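Local coordinates for KLLA0B12012p (PDB 6Y3P), which probably binds ATP through its C-terminal ATP-grasp domain of the tubulin-tyrosine ligase family, in a Pby1 protein that partners the mRNA decapping enzyme Dcp2, at residues N203-S208 and S337-K342; G212-I217 and N242-P247; L207-G212 and L285-S290; H216-V221 and G330-V335; A237-N242 and S278-D283. All blocks are in the same frame, centred on the assembly; numbering follows the deposited sequence.

Interaction 1 of 5, residues N203-S208 and S337-K342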
# COMPACT_ATOMS: atom_id res chain seq x y z
N ASN A 203 11.28 16.99 -0.36
CA ASN A 203 10.99 17.45 0.99
C ASN A 203 10.86 16.27 2.04
O ASN A 203 9.94 16.36 2.83
CB ASN A 203 9.56 18.06 0.79
CG ASN A 203 9.19 19.21 1.66
OD1 ASN A 203 10.03 20.01 2.09
ND2 ASN A 203 7.90 19.37 1.86
N PRO A 204 11.61 15.16 2.10
CA PRO A 204 11.28 14.14 3.12
C PRO A 204 11.52 14.58 4.56
O PRO A 204 12.41 15.36 4.79
CB PRO A 204 12.18 12.95 2.72
CG PRO A 204 13.35 13.57 2.15
CD PRO A 204 12.80 14.73 1.34
N LEU A 205 10.70 14.11 5.51
CA LEU A 205 10.85 14.40 6.93
C LEU A 205 12.12 13.69 7.41
O LEU A 205 12.26 12.47 7.24
CB LEU A 205 9.62 13.91 7.73
CG LEU A 205 9.64 14.05 9.25
CD1 LEU A 205 9.86 15.49 9.69
CD2 LEU A 205 8.35 13.49 9.86
N LEU A 206 13.05 14.49 7.92
CA LEU A 206 14.37 14.05 8.41
C LEU A 206 14.45 14.27 9.90
O LEU A 206 14.29 15.40 10.36
CB LEU A 206 15.51 14.78 7.66
CG LEU A 206 15.45 14.58 6.14
CD1 LEU A 206 16.43 15.51 5.42
CD2 LEU A 206 15.61 13.09 5.75
N LEU A 207 14.63 13.17 10.63
CA LEU A 207 14.63 13.12 12.09
C LEU A 207 16.02 12.98 12.59
O LEU A 207 16.81 12.27 11.98
CB LEU A 207 13.76 11.93 12.61
CG LEU A 207 12.27 11.96 12.18
CD1 LEU A 207 11.53 10.69 12.63
CD2 LEU A 207 11.56 13.23 12.68
N SER A 208 16.32 13.66 13.71
CA SER A 208 17.62 13.68 14.38
C SER A 208 18.04 12.24 14.74
O SER A 208 19.05 11.76 14.26
CB SER A 208 17.54 14.54 15.64
OG SER A 208 18.55 14.28 16.61
N SER A 337 8.60 17.04 5.13
CA SER A 337 9.09 17.84 6.25
C SER A 337 8.01 18.71 6.93
O SER A 337 8.28 19.28 7.98
CB SER A 337 10.30 18.66 5.83
OG SER A 337 9.92 19.51 4.76
N ASP A 338 6.77 18.75 6.36
CA ASP A 338 5.62 19.47 6.93
C ASP A 338 4.62 18.52 7.53
O ASP A 338 3.49 18.93 7.78
CB ASP A 338 4.94 20.39 5.89
CG ASP A 338 5.90 21.39 5.28
OD1 ASP A 338 6.65 22.03 6.04
OD2 ASP A 338 5.92 21.50 4.03
N TYR A 339 5.05 17.25 7.79
CA TYR A 339 4.26 16.17 8.38
C TYR A 339 3.03 15.82 7.54
O TYR A 339 2.03 15.36 8.07
CB TYR A 339 3.92 16.44 9.87
CG TYR A 339 5.12 16.85 10.69
CD1 TYR A 339 5.47 18.20 10.83
CD2 TYR A 339 5.91 15.91 11.35
CE1 TYR A 339 6.58 18.59 11.57
CE2 TYR A 339 7.03 16.28 12.09
CZ TYR A 339 7.36 17.63 12.20
OH TYR A 339 8.43 18.04 12.94
N GLN A 340 3.14 15.98 6.21
CA GLN A 340 2.10 15.65 5.24
C GLN A 340 2.37 14.28 4.64
O GLN A 340 3.49 14.00 4.22
CB GLN A 340 1.97 16.73 4.14
CG GLN A 340 1.60 18.16 4.65
CD GLN A 340 0.49 18.12 5.68
OE1 GLN A 340 -0.67 17.85 5.36
NE2 GLN A 340 0.82 18.32 6.95
N VAL A 341 1.35 13.41 4.64
CA VAL A 341 1.50 12.06 4.08
C VAL A 341 1.21 12.02 2.58
O VAL A 341 0.40 12.78 2.07
CB VAL A 341 0.72 10.92 4.83
CG1 VAL A 341 0.90 10.99 6.35
CG2 VAL A 341 -0.76 10.89 4.46
N LYS A 342 1.83 11.10 1.89
CA LYS A 342 1.60 10.92 0.49
C LYS A 342 1.53 9.46 0.20
O LYS A 342 2.48 8.74 0.49
CB LYS A 342 2.61 11.71 -0.38
CG LYS A 342 1.99 13.06 -0.82
CD LYS A 342 2.99 14.15 -1.17
CE LYS A 342 2.34 15.45 -1.63
NZ LYS A 342 1.64 15.33 -2.95
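Two short hydrogen bonds join Asn-203 to Ser-337, one from backbone to backbone and one between side chains. The amide of Ser-337 gives its N-H to the carbonyl O of Asn-203 at 2.7 Å, a bond bent to 137° at the hydrogen. Beside it the hydroxyl OG of Ser-337 donates to OD1 of Asn-203, again at 2.7 Å. It reaches that oxygen from above the carboxamide plane, 64° out of it, and not along a lone pair. The serine torsion sets this up: with chi1 at 59°, OG sits between the backbone N and the carbonyl carbon, so that N and OG of one residue both face Asn-203. Farther out, ND2 of Asn-203 passes OD2 of Asp-338 at 3.6 Å, the two side chains crossing at nearly a right angle. Within the turn, NE2 of Gln-340 donates almost straight to the carbonyl O of Asp-338, while the side chain of Asp-336 accepts from the amides of Asp-338 and Gln-340. The apolar part of the contact is Leu-205 against Tyr-339. Both methyls of the leucine reach the ring, CD2 lying 3.7 Å from CD2 of Tyr-339 and CD1 3.8 Å from CE2. The tyrosine is also backed by Arg-292 and Ile-296 of helix 290-313. The loop 203-208 is thus fastened to the beta hairpin connection between antiparallel strands 326-335 and 341-347 of the ATP-grasp domain.

Interaction 2 of 5, residues G212-I217 and N242-P247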
# COMPACT_ATOMS: atom_id res chain seq x y z
N GLY A 212 19.36 11.52 9.98
CA GLY A 212 18.97 12.10 8.70
C GLY A 212 18.62 11.15 7.57
O GLY A 212 18.70 11.51 6.39
N ARG A 213 18.25 9.93 7.93
CA ARG A 213 17.83 8.88 7.01
C ARG A 213 16.32 9.04 6.86
O ARG A 213 15.61 9.24 7.86
CB ARG A 213 18.18 7.51 7.61
CG ARG A 213 19.69 7.22 7.68
CD ARG A 213 20.01 6.16 8.72
NE ARG A 213 19.57 4.82 8.32
CZ ARG A 213 18.77 4.03 9.03
NH1 ARG A 213 18.30 4.42 10.21
NH2 ARG A 213 18.43 2.84 8.56
N LYS A 214 15.83 9.04 5.61
CA LYS A 214 14.41 9.21 5.32
C LYS A 214 13.65 7.91 5.59
O LYS A 214 14.26 6.84 5.70
CB LYS A 214 14.17 9.70 3.88
CG LYS A 214 14.38 8.65 2.80
CD LYS A 214 13.61 8.97 1.52
CE LYS A 214 14.10 8.17 0.32
NZ LYS A 214 13.92 6.70 0.48
N PHE A 215 12.32 7.98 5.68
CA PHE A 215 11.53 6.78 5.92
C PHE A 215 10.20 6.82 5.25
O PHE A 215 9.70 7.90 4.89
CB PHE A 215 11.33 6.55 7.45
CG PHE A 215 10.39 7.52 8.15
CD1 PHE A 215 10.85 8.77 8.57
CD2 PHE A 215 9.06 7.18 8.40
CE1 PHE A 215 9.97 9.68 9.19
CE2 PHE A 215 8.20 8.07 9.03
CZ PHE A 215 8.66 9.32 9.42
N HIS A 216 9.64 5.64 5.08
CA HIS A 216 8.28 5.54 4.62
C HIS A 216 7.50 4.80 5.71
O HIS A 216 8.11 4.18 6.61
CB HIS A 216 8.11 4.99 3.19
CG HIS A 216 8.58 3.59 2.98
ND1 HIS A 216 7.68 2.54 2.84
CD2 HIS A 216 9.84 3.11 2.80
CE1 HIS A 216 8.42 1.47 2.59
NE2 HIS A 216 9.73 1.76 2.59
N ILE A 217 6.18 4.97 5.71
CA ILE A 217 5.28 4.36 6.67
C ILE A 217 4.61 3.16 5.99
O ILE A 217 4.08 3.26 4.88
CB ILE A 217 4.23 5.33 7.28
CG1 ILE A 217 4.92 6.49 8.03
CG2 ILE A 217 3.27 4.56 8.21
CD1 ILE A 217 4.00 7.58 8.57
N ASN A 242 21.17 4.88 4.01
CA ASN A 242 22.05 6.03 3.98
C ASN A 242 21.36 7.36 4.31
O ASN A 242 20.14 7.46 4.21
CB ASN A 242 22.76 6.07 2.62
CG ASN A 242 23.44 4.75 2.27
OD1 ASN A 242 23.05 4.05 1.32
ND2 ASN A 242 24.42 4.34 3.10
N LYS A 243 22.15 8.35 4.74
CA LYS A 243 21.65 9.69 5.05
C LYS A 243 21.15 10.32 3.75
O LYS A 243 21.79 10.18 2.70
CB LYS A 243 22.74 10.57 5.69
CG LYS A 243 23.38 9.97 6.94
CD LYS A 243 24.06 11.05 7.80
CE LYS A 243 25.07 10.52 8.81
NZ LYS A 243 24.53 9.44 9.68
N PHE A 244 19.99 10.98 3.82
CA PHE A 244 19.41 11.63 2.65
C PHE A 244 20.28 12.79 2.14
O PHE A 244 20.70 13.65 2.92
CB PHE A 244 17.98 12.10 2.94
CG PHE A 244 17.25 12.66 1.75
CD1 PHE A 244 16.68 11.81 0.80
CD2 PHE A 244 17.11 14.03 1.57
CE1 PHE A 244 15.99 12.33 -0.30
CE2 PHE A 244 16.42 14.55 0.47
CZ PHE A 244 15.87 13.70 -0.46
N VAL A 245 20.58 12.76 0.84
CA VAL A 245 21.37 13.81 0.20
C VAL A 245 20.50 14.33 -0.94
O VAL A 245 20.25 13.57 -1.88
CB VAL A 245 22.78 13.33 -0.28
CG1 VAL A 245 23.54 14.47 -0.98
CG2 VAL A 245 23.62 12.77 0.88
N PRO A 246 19.98 15.59 -0.86
CA PRO A 246 19.13 16.10 -1.95
C PRO A 246 19.89 16.36 -3.26
O PRO A 246 20.92 17.05 -3.26
CB PRO A 246 18.53 17.38 -1.38
CG PRO A 246 19.46 17.82 -0.33
CD PRO A 246 20.17 16.60 0.20
N PRO A 247 19.37 15.84 -4.40
CA PRO A 247 20.05 16.04 -5.69
C PRO A 247 20.06 17.49 -6.20
O PRO A 247 19.15 18.26 -5.89
CB PRO A 247 19.30 15.10 -6.65
CG PRO A 247 18.62 14.11 -5.73
CD PRO A 247 18.20 14.96 -4.57
O HOH W 1 17.88 8.71 3.44
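Arg-213 runs past the backbone of Asn-242. Its CB lies 3.9 Å from the carbonyl O of Asn-242, and CG comes closer, 3.5 Å from the same oxygen, with the amide N of Lys-243 4.0 Å away. CB and CG thus lie along the backbone at Asn-242. Beyond CD the chain bends at chi3 (71°), and the guanidinium begins at NE, brought by that bend to a weak hydrogen bond with the carbonyl O of Pro-241. The side chain also packs on Phe-239 and Ser-278. The direct polar link is one residue earlier: the amide N of Phe-244 donates to the carbonyl O of Gly-212 at 2.9 Å, nearly straight at 168°. This bond lies where two neighbouring antiparallel strands of one sheet, 215-224 and 228-239, continue into loops: the chain from Gly-212 leads into the first, and 242-247 leaves the second toward strand 253-254. A water extends the link, accepting from the amide N of Lys-214 at 3.0 Å and donating to the carbonyl O of Asn-242 at 2.7 Å. CB of Phe-244 points toward Gly-212, 3.6 Å from its carbonyl O. The phenylalanine ring is placed by CG standing trans to the backbone N, chi1 -174°, and packs against Pro-204, Leu-206 and Tyr-200, with CD of Lys-214 looser, 4.2 Å from CD1 of Phe-244.

Interaction 3 of 5, residues L207-G212 and L285-S290. With SO4 (sulfate ion), chain C; SO4 (sulfate ion), chain D.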
# COMPACT_ATOMS: atom_id res chain seq x y z
N LEU A 207 14.63 13.17 10.63
CA LEU A 207 14.63 13.12 12.09
C LEU A 207 16.02 12.98 12.59
O LEU A 207 16.81 12.27 11.98
CB LEU A 207 13.76 11.93 12.61
CG LEU A 207 12.27 11.96 12.18
CD1 LEU A 207 11.53 10.69 12.63
CD2 LEU A 207 11.56 13.23 12.68
N SER A 208 16.32 13.66 13.71
CA SER A 208 17.62 13.68 14.38
C SER A 208 18.04 12.24 14.74
O SER A 208 19.05 11.76 14.26
CB SER A 208 17.54 14.54 15.64
OG SER A 208 18.55 14.28 16.61
N GLU A 209 17.20 11.57 15.53
CA GLU A 209 17.35 10.21 16.02
C GLU A 209 17.66 9.15 14.92
O GLU A 209 18.37 8.19 15.19
CB GLU A 209 16.13 9.82 16.84
CG GLU A 209 14.82 9.83 16.07
CD GLU A 209 13.63 9.44 16.92
OE1 GLU A 209 13.79 8.57 17.80
OE2 GLU A 209 12.55 10.04 16.73
N ALA A 210 17.18 9.36 13.69
CA ALA A 210 17.45 8.46 12.58
C ALA A 210 18.73 8.87 11.80
O ALA A 210 18.98 8.32 10.73
CB ALA A 210 16.26 8.45 11.65
N HIS A 211 19.50 9.83 12.32
CA HIS A 211 20.70 10.38 11.69
C HIS A 211 20.46 10.80 10.21
O HIS A 211 21.24 10.44 9.33
CB HIS A 211 21.90 9.44 11.84
CG HIS A 211 22.21 9.09 13.26
ND1 HIS A 211 21.46 8.17 13.96
CD2 HIS A 211 23.19 9.57 14.07
CE1 HIS A 211 22.00 8.10 15.17
NE2 HIS A 211 23.03 8.93 15.28
N GLY A 212 19.36 11.52 9.98
CA GLY A 212 18.97 12.10 8.70
C GLY A 212 18.62 11.15 7.57
O GLY A 212 18.70 11.51 6.39
N LEU A 285 8.80 6.99 17.42
CA LEU A 285 9.65 8.09 16.95
C LEU A 285 9.24 9.38 17.72
O LEU A 285 8.28 10.04 17.37
CB LEU A 285 9.54 8.24 15.43
CG LEU A 285 9.88 6.97 14.59
CD1 LEU A 285 9.43 7.15 13.14
CD2 LEU A 285 11.40 6.63 14.66
N LYS A 286 9.95 9.67 18.84
CA LYS A 286 9.61 10.79 19.71
C LYS A 286 10.06 12.13 19.18
O LYS A 286 9.57 13.16 19.65
CB LYS A 286 10.07 10.55 21.16
CG LYS A 286 9.54 9.26 21.79
CD LYS A 286 8.02 9.08 21.73
CE LYS A 286 7.59 7.77 22.35
NZ LYS A 286 6.20 7.41 21.96
N ASP A 287 10.94 12.15 18.16
CA ASP A 287 11.36 13.40 17.51
C ASP A 287 10.24 13.97 16.63
O ASP A 287 10.28 15.14 16.22
CB ASP A 287 12.69 13.25 16.79
CG ASP A 287 13.87 13.26 17.75
OD1 ASP A 287 13.72 13.75 18.91
OD2 ASP A 287 14.97 12.89 17.31
N ILE A 288 9.16 13.18 16.46
CA ILE A 288 7.93 13.66 15.81
C ILE A 288 7.06 14.10 16.99
O ILE A 288 6.71 13.23 17.79
CB ILE A 288 7.21 12.59 14.92
CG1 ILE A 288 8.16 12.01 13.85
CG2 ILE A 288 5.96 13.21 14.25
CD1 ILE A 288 7.62 10.75 13.15
N PRO A 289 6.73 15.40 17.18
CA PRO A 289 5.82 15.76 18.30
C PRO A 289 4.52 14.94 18.26
O PRO A 289 4.03 14.66 17.18
CB PRO A 289 5.58 17.27 18.11
CG PRO A 289 6.68 17.75 17.16
CD PRO A 289 7.04 16.57 16.32
N SER A 290 3.98 14.51 19.42
CA SER A 290 2.77 13.68 19.47
C SER A 290 1.58 14.22 18.66
O SER A 290 0.91 13.41 18.01
CB SER A 290 2.34 13.36 20.90
OG SER A 290 2.11 14.56 21.62
S SO4 C . 5.49 16.42 22.62
O1 SO4 C . 5.87 17.81 22.44
O2 SO4 C . 5.45 16.08 24.05
O3 SO4 C . 6.44 15.55 21.95
O4 SO4 C . 4.18 16.22 22.05
S SO4 D . 4.40 10.34 23.87
O1 SO4 D . 4.75 11.74 23.64
O2 SO4 D . 3.29 10.26 24.82
O3 SO4 D . 3.98 9.74 22.60
O4 SO4 D . 5.57 9.62 24.40
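Two type I beta turns, Ser-208 to His-211 and Leu-285 to Ile-288, meet through a reciprocal pair of bonds between Glu-209 and Asp-287. The backbone N of Glu-209 donates to OD2 of Asp-287 at 3.1 Å, meeting that oxygen nearly head-on to its C-O bond. In return the backbone N of Asp-287 donates to OE2 of Glu-209 at 3.0 Å, this time from above the carboxylate plane. The glutamate chain is extended beyond CG after a first torsion of 62°, which carries its carboxylate across to the other turn. The two side chains run antiparallel past one another, their carboxylate planes 61° apart, and OE2 of Glu-209 comes within 3.8 Å of OD2 of Asp-287; each charge is probably offset in part by the amide it accepts from, although the closeness would probably raise the proton affinity of one of them. The second turn belongs to the loop leading from strand 279-281 of the antiparallel sheet into helix 290-313, with Pro-289 as N-cap. Beneath the polar pair, both methyls of Leu-207 rest on CG1 of Ile-288, at 3.8 Å, and CD1 of Leu-207 also lies 4.1 Å from CD1 of Leu-285. At the helix start a sulfate, probably from the crystallisation liquor, accepts from both N and OG of Ser-290; NZ of Lys-286, bonded to the carbonyl O of Asp-283, also reaches a second sulfate.

Interaction 4 of 5, residues H216-V221 and G330-V335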
# COMPACT_ATOMS: atom_id res chain seq x y z
N HIS A 216 9.64 5.64 5.08
CA HIS A 216 8.28 5.54 4.62
C HIS A 216 7.50 4.80 5.71
O HIS A 216 8.11 4.18 6.61
CB HIS A 216 8.11 4.99 3.19
CG HIS A 216 8.58 3.59 2.98
ND1 HIS A 216 7.68 2.54 2.84
CD2 HIS A 216 9.84 3.11 2.80
CE1 HIS A 216 8.42 1.47 2.59
NE2 HIS A 216 9.73 1.76 2.59
N ILE A 217 6.18 4.97 5.71
CA ILE A 217 5.28 4.36 6.67
C ILE A 217 4.61 3.16 5.99
O ILE A 217 4.08 3.26 4.88
CB ILE A 217 4.23 5.33 7.28
CG1 ILE A 217 4.92 6.49 8.03
CG2 ILE A 217 3.27 4.56 8.21
CD1 ILE A 217 4.00 7.58 8.57
N ARG A 218 4.65 2.03 6.67
CA ARG A 218 3.92 0.84 6.27
C ARG A 218 2.73 0.78 7.24
O ARG A 218 2.91 0.61 8.45
CB ARG A 218 4.80 -0.43 6.37
CG ARG A 218 4.06 -1.76 6.09
CD ARG A 218 3.31 -1.71 4.77
NE ARG A 218 3.57 -2.86 3.91
CZ ARG A 218 4.64 -3.02 3.15
NH1 ARG A 218 4.76 -4.09 2.37
NH2 ARG A 218 5.63 -2.13 3.18
N CYS A 219 1.53 0.97 6.70
CA CYS A 219 0.28 0.93 7.45
C CYS A 219 -0.52 -0.33 7.03
O CYS A 219 -0.80 -0.51 5.84
CB CYS A 219 -0.49 2.23 7.19
SG CYS A 219 -2.12 2.31 7.99
N TYR A 220 -0.84 -1.25 7.99
CA TYR A 220 -1.67 -2.42 7.66
C TYR A 220 -3.13 -2.04 7.71
O TYR A 220 -3.60 -1.48 8.70
CB TYR A 220 -1.39 -3.62 8.56
CG TYR A 220 0.05 -4.06 8.45
CD1 TYR A 220 0.53 -4.65 7.28
CD2 TYR A 220 0.95 -3.86 9.49
CE1 TYR A 220 1.86 -5.03 7.15
CE2 TYR A 220 2.29 -4.24 9.39
CZ TYR A 220 2.73 -4.85 8.22
OH TYR A 220 4.04 -5.24 8.08
N VAL A 221 -3.83 -2.28 6.61
CA VAL A 221 -5.23 -1.93 6.42
C VAL A 221 -5.99 -3.22 6.17
O VAL A 221 -5.64 -3.95 5.25
CB VAL A 221 -5.38 -0.92 5.26
CG1 VAL A 221 -6.85 -0.59 5.01
CG2 VAL A 221 -4.57 0.34 5.52
N GLY A 330 -0.83 -3.82 2.78
CA GLY A 330 0.27 -2.98 3.22
C GLY A 330 0.25 -1.66 2.49
O GLY A 330 0.58 -1.60 1.30
N PHE A 331 -0.19 -0.57 3.17
CA PHE A 331 -0.23 0.76 2.57
C PHE A 331 1.07 1.48 2.84
O PHE A 331 1.46 1.63 3.99
CB PHE A 331 -1.43 1.57 3.07
CG PHE A 331 -2.73 1.35 2.35
CD1 PHE A 331 -3.31 0.09 2.29
CD2 PHE A 331 -3.46 2.43 1.87
CE1 PHE A 331 -4.55 -0.09 1.70
CE2 PHE A 331 -4.71 2.25 1.27
CZ PHE A 331 -5.25 0.99 1.19
N ASP A 332 1.73 1.92 1.77
CA ASP A 332 2.98 2.64 1.88
C ASP A 332 2.81 4.12 1.59
O ASP A 332 2.40 4.53 0.49
CB ASP A 332 4.10 2.00 1.05
CG ASP A 332 4.48 0.64 1.62
OD1 ASP A 332 5.31 0.59 2.57
OD2 ASP A 332 3.89 -0.37 1.19
N PHE A 333 3.09 4.90 2.63
CA PHE A 333 3.04 6.35 2.65
C PHE A 333 4.42 6.97 2.86
O PHE A 333 5.21 6.49 3.66
CB PHE A 333 2.16 6.82 3.83
CG PHE A 333 0.69 6.52 3.72
CD1 PHE A 333 -0.17 7.40 3.08
CD2 PHE A 333 0.15 5.40 4.33
CE1 PHE A 333 -1.54 7.13 3.00
CE2 PHE A 333 -1.22 5.12 4.22
CZ PHE A 333 -2.05 5.99 3.56
N LEU A 334 4.66 8.09 2.19
CA LEU A 334 5.84 8.94 2.35
C LEU A 334 5.40 10.13 3.23
O LEU A 334 4.23 10.52 3.23
CB LEU A 334 6.30 9.45 0.98
CG LEU A 334 7.37 8.63 0.23
CD1 LEU A 334 6.94 7.21 -0.03
CD2 LEU A 334 7.72 9.27 -1.10
N VAL A 335 6.31 10.64 4.05
CA VAL A 335 6.07 11.77 4.93
C VAL A 335 7.04 12.86 4.53
O VAL A 335 8.24 12.60 4.41
CB VAL A 335 6.24 11.43 6.45
CG1 VAL A 335 5.64 12.55 7.31
CG2 VAL A 335 5.61 10.08 6.80
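Arg-218 and Asp-332 are cross-strand neighbours on one face of the antiparallel sheet of the ATP-grasp domain, their guanidinium and carboxylate planes 83° apart. NH2 of Arg-218 makes the salt bridge to OD1 of Asp-332 at 2.8 Å, while OD2 lies over one face of the guanidinium, so the two groups do not form a coplanar, bidentate pair. Bends at chi2 and chi3 fold the arginine back over the neighbouring strand, bringing NE within 3.4 Å of CA of Gly-330. His-216, two residues before Arg-218 and on the same face, also nears OD1, but its bond from ND1 is weak and doubtful, the ring being modelled in two positions. Asn-347 adds a weak bond to OD2; this polar face probably belongs to the nucleotide and metal pocket, as in tubulin-tyrosine ligases. On the opposite side of the sheet the side chains are apolar. CG2 of Val-221 sits over the face of the Phe-331 ring in a CH-pi contact, 3.9 Å from its centroid, and CB of Cys-219 meets the edge of the Phe-333 ring. CD1 of Ile-217 presses on CG2 of Val-335 at 3.5 Å, tighter than usual. Helix 290-313 packs on this apolar side through Ile-296, Ile-300, Val-304 and Phe-308. The hydrogen-bonded pairs Ile-217 with Phe-333 and Cys-219 with Phe-331 hold the register. Together, the arginine at OD1, its guanidinium face against OD2 and the weak Asn-347 bond fix the rotation of the Asp-332 carboxylate.

Interaction 5 of 5, residues A237-N242 and S278-D283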
# COMPACT_ATOMS: atom_id res chain seq x y z
N ALA A 237 7.77 2.38 10.55
CA ALA A 237 8.62 3.33 9.87
C ALA A 237 9.84 2.51 9.42
O ALA A 237 10.52 1.91 10.25
CB ALA A 237 9.04 4.47 10.81
N LEU A 238 10.04 2.43 8.10
CA LEU A 238 11.11 1.68 7.45
C LEU A 238 12.06 2.72 6.92
O LEU A 238 11.70 3.49 6.03
CB LEU A 238 10.53 0.79 6.31
CG LEU A 238 9.17 0.10 6.63
CD1 LEU A 238 8.30 0.03 5.43
CD2 LEU A 238 9.34 -1.25 7.19
N PHE A 239 13.24 2.80 7.52
CA PHE A 239 14.27 3.79 7.19
C PHE A 239 15.21 3.33 6.09
O PHE A 239 15.53 2.14 5.98
CB PHE A 239 15.07 4.14 8.45
CG PHE A 239 14.27 4.93 9.44
CD1 PHE A 239 13.51 4.28 10.42
CD2 PHE A 239 14.27 6.32 9.43
CE1 PHE A 239 12.77 5.01 11.35
CE2 PHE A 239 13.51 7.05 10.34
CZ PHE A 239 12.76 6.39 11.30
N ALA A 240 15.66 4.31 5.28
CA ALA A 240 16.61 4.10 4.19
C ALA A 240 18.01 3.83 4.80
O ALA A 240 18.26 4.25 5.93
CB ALA A 240 16.63 5.33 3.28
N PRO A 241 18.92 3.07 4.14
CA PRO A 241 20.23 2.77 4.78
C PRO A 241 21.17 3.97 4.98
O PRO A 241 21.85 4.08 6.01
CB PRO A 241 20.85 1.72 3.85
CG PRO A 241 20.23 1.97 2.52
CD PRO A 241 18.82 2.43 2.81
N ASN A 242 21.17 4.88 4.01
CA ASN A 242 22.05 6.03 3.98
C ASN A 242 21.36 7.36 4.31
O ASN A 242 20.14 7.46 4.21
CB ASN A 242 22.76 6.07 2.62
CG ASN A 242 23.44 4.75 2.27
OD1 ASN A 242 23.05 4.05 1.32
ND2 ASN A 242 24.42 4.34 3.10
N SER A 278 16.38 -0.73 8.60
CA SER A 278 15.89 -0.46 9.95
C SER A 278 14.38 -0.23 9.96
O SER A 278 13.86 0.54 9.15
CB SER A 278 16.61 0.75 10.55
OG SER A 278 16.67 0.68 11.97
N VAL A 279 13.70 -0.94 10.87
CA VAL A 279 12.24 -0.94 11.09
C VAL A 279 11.99 -0.63 12.56
O VAL A 279 12.46 -1.36 13.43
CB VAL A 279 11.55 -2.28 10.69
CG1 VAL A 279 10.04 -2.18 10.86
CG2 VAL A 279 11.90 -2.70 9.26
N ILE A 280 11.29 0.47 12.83
CA ILE A 280 10.89 0.97 14.14
C ILE A 280 9.39 1.24 14.01
O ILE A 280 8.93 1.68 12.94
CB ILE A 280 11.64 2.30 14.50
CG1 ILE A 280 13.19 2.21 14.32
CG2 ILE A 280 11.28 2.85 15.92
CD1 ILE A 280 13.97 1.14 15.19
N GLU A 281 8.64 1.04 15.11
CA GLU A 281 7.23 1.37 15.19
C GLU A 281 7.15 2.90 15.09
O GLU A 281 7.88 3.62 15.78
CB GLU A 281 6.61 0.89 16.51
CG GLU A 281 5.09 1.07 16.56
CD GLU A 281 4.37 0.69 17.83
OE1 GLU A 281 5.02 0.15 18.76
OE2 GLU A 281 3.15 0.95 17.91
N PHE A 282 6.26 3.37 14.20
CA PHE A 282 6.06 4.80 13.97
C PHE A 282 5.88 5.63 15.24
O PHE A 282 6.53 6.68 15.36
CB PHE A 282 4.90 5.00 13.02
CG PHE A 282 4.54 6.46 12.84
CD1 PHE A 282 5.34 7.29 12.07
CD2 PHE A 282 3.38 6.98 13.41
CE1 PHE A 282 5.00 8.63 11.89
CE2 PHE A 282 3.05 8.33 13.25
CZ PHE A 282 3.87 9.15 12.49
N ASP A 283 5.03 5.17 16.19
CA ASP A 283 4.75 5.91 17.43
C ASP A 283 5.93 5.98 18.38
O ASP A 283 5.92 6.81 19.29
CB ASP A 283 3.49 5.36 18.15
CG ASP A 283 2.89 6.36 19.14
OD1 ASP A 283 2.51 7.47 18.71
OD2 ASP A 283 2.90 6.06 20.36
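Leu-238 lays its CD2 against CG2 of Val-279, 3.6 Å away, the two side chains running alongside in one direction. They form a non-hydrogen-bonded pair where short strand 279-281 runs antiparallel to residues 237-239 of strand 228-239, in the central antiparallel sheet of the ATP-grasp domain. Ala-237 and Ile-280, whose side chains lie on the other face, form the hydrogen-bonded pair: N of Ala-237 to the carbonyl O of Ile-280 at 2.7 Å, and N of Ile-280 to the carbonyl O of Ala-237 at 3.1 Å. A third bond, 2.9 Å from N of Phe-239 to the carbonyl O of Ser-278, continues the pairing. The Phe-239 ring also meets that of Phe-215 on strand 215-224, their planes at about 40°. After Glu-281 the chain turns into a 3-10 segment, and Phe-282 packs on Ile-296 and the arginines Arg-293 and Arg-297 of helix 290-313, joining sheet edge to helix. With CG of Phe-239 opposite its carbonyl carbon (chi1 -69°), CE1 comes to 4.1 Å from CG1 of Ile-280, and the carbonyl O of Ser-278 sits in the plane of the same ring, at its edge.

Overall arrangement
All five contacts fall within the tubulin-tyrosine ligase family region, around one antiparallel sheet. Interaction 4 is the most central, about 6 Å from the chain centre, and pairs strands 215-224 and 326-335. Interaction 5 adds strand 279-281 beyond strand 228-239, its centre about 11 Å from that of interaction 4. Interactions 1, 2 and 3 gather loops at one end of the sheet, their centres 10 to 12 Å apart. Along the chain, residues 203-221 supply the first segments of interactions 1 to 4. Leu-207 and Ser-208 join interaction 1 to 3, Gly-212 joins 3 to 2, His-216 and Ile-217 join 2 to 4, and Asn-242 joins 2 to 5, tying the loops to that end.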